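Local atomic coordinates of DUTPase (Staphylococcus phage 11, PDB entry 4GV8), a protein that hydrolyses dUTP to dUMP and pyrophosphate as a trimeric jelly-roll dUTPase and, as a moonlighting protein, probably has a second role besides. Residues L116-A119 and I120-Y123. Residues are numbered along the deposited sequence; the frame is centred on the assembly and turned at random.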
# COMPACT_ATOMS: atom_id res chain seq x y z
N LEU B 116 -9.80 28.62 5.12
CA LEU B 116 -10.20 29.62 4.14
C LEU B 116 -9.48 29.34 2.82
O LEU B 116 -8.28 29.04 2.78
CB LEU B 116 -9.83 31.04 4.62
N SER B 117 -10.22 29.44 1.73
CA SER B 117 -9.68 29.27 0.38
C SER B 117 -9.76 30.58 -0.44
O SER B 117 -10.42 31.55 -0.05
CB SER B 117 -10.46 28.15 -0.35
OG SER B 117 -9.82 27.77 -1.58
N ASP B 118 -9.09 30.57 -1.59
CA ASP B 118 -9.08 31.65 -2.57
C ASP B 118 -10.23 31.48 -3.58
O ASP B 118 -10.31 32.22 -4.55
CB ASP B 118 -7.72 31.67 -3.33
CG ASP B 118 -7.40 30.33 -4.08
OD1 ASP B 118 -8.02 29.28 -3.80
OD2 ASP B 118 -6.51 30.32 -4.96
N ALA B 119 -11.07 30.45 -3.39
CA ALA B 119 -12.15 30.15 -4.31
C ALA B 119 -13.25 29.46 -3.53
O ALA B 119 -13.00 28.97 -2.42
CB ALA B 119 -11.66 29.28 -5.44
N ILE B 120 -14.46 29.44 -4.07
CA ILE B 120 -15.54 28.62 -3.50
C ILE B 120 -15.48 27.33 -4.27
O ILE B 120 -15.77 27.29 -5.48
CB ILE B 120 -16.90 29.33 -3.55
CG1 ILE B 120 -16.72 30.80 -3.03
CG2 ILE B 120 -17.89 28.61 -2.68
CD1 ILE B 120 -17.89 31.71 -3.33
N ARG B 121 -15.01 26.29 -3.59
CA ARG B 121 -14.53 25.07 -4.24
C ARG B 121 -15.45 23.91 -3.91
O ARG B 121 -16.14 23.92 -2.89
CB ARG B 121 -13.11 24.70 -3.78
CG ARG B 121 -12.07 25.69 -4.21
CD ARG B 121 -10.68 25.12 -4.23
NE ARG B 121 -9.73 26.11 -4.73
CZ ARG B 121 -9.50 26.40 -6.01
NH1 ARG B 121 -10.15 25.77 -7.01
NH2 ARG B 121 -8.61 27.35 -6.30
N GLN B 122 -15.44 22.92 -4.81
CA GLN B 122 -16.21 21.71 -4.65
C GLN B 122 -15.86 21.00 -3.30
O GLN B 122 -14.68 20.81 -2.95
CB GLN B 122 -15.91 20.74 -5.79
CG GLN B 122 -16.36 21.17 -7.17
CD GLN B 122 -16.13 20.11 -8.24
OE1 GLN B 122 -15.95 18.91 -7.92
NE2 GLN B 122 -16.17 20.53 -9.50
N TYR B 123 -16.91 20.56 -2.60
CA TYR B 123 -16.80 19.96 -1.29
C TYR B 123 -16.00 18.65 -1.44
O TYR B 123 -16.25 17.88 -2.38
CB TYR B 123 -18.25 19.72 -0.66
CG TYR B 123 -18.20 19.26 0.81
CD1 TYR B 123 -18.01 20.17 1.85
CD2 TYR B 123 -18.23 17.91 1.14
CE1 TYR B 123 -17.92 19.77 3.19
CE2 TYR B 123 -18.14 17.48 2.49
CZ TYR B 123 -17.99 18.41 3.51
OH TYR B 123 -17.91 18.01 4.83
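Arg121 reaches back along the chain to Asp118, three residues earlier, and closes the corner between two short strands with a salt bridge. The bond runs from Arg121 NH2 to Asp118 OD1, 3.2 Å long with an N-H...O angle of 154°. It is not a flat, paired meeting: NH2 comes to the syn side of OD1 but lies 32° out of the carboxylate plane, and the two planar groups are turned 51° against each other. Of the two carboxylate oxygens, OD1 takes the bond, while Asp118 OD2 lies 3.9 Å from Arg121 NH2. Ala119 adds a nonpolar contact, its CB sitting over the centre of one guanidinium face, 3.6 Å from Arg121 CZ. The same methyl also touches the start of the arginine chain, at 3.8 Å from Arg121 CG.

Ser117 stands at the guanidinium edge, with OG 3.6 Å from Arg121 NE. Its hydroxyl donates a weak hydrogen bond to Asp118 OD1, 3.2 Å away, giving that oxygen a second donor. Asp118 CG tucks between its backbone N and carbonyl carbon, which turns OD1 toward Ser117 OG and the guanidinium. Arg121 starts out alongside its own N, then runs extended from CG to NE, long enough to pass Ala119 and come to the acid.

Further out, residues 118-119 turn the chain from one two-stranded antiparallel sheet (106-108 with 114-117) into another (103-104 with 120-122), away from the seven-stranded main sheet and probably within the species-specific insert. Val107 is touched by the side chains of both Ser117 and Arg121. At this surface Asp118, with a weaker contribution from the more distant Glu38, would be expected to favour the guanidinium's positive charge, while water probably weakens the bridge.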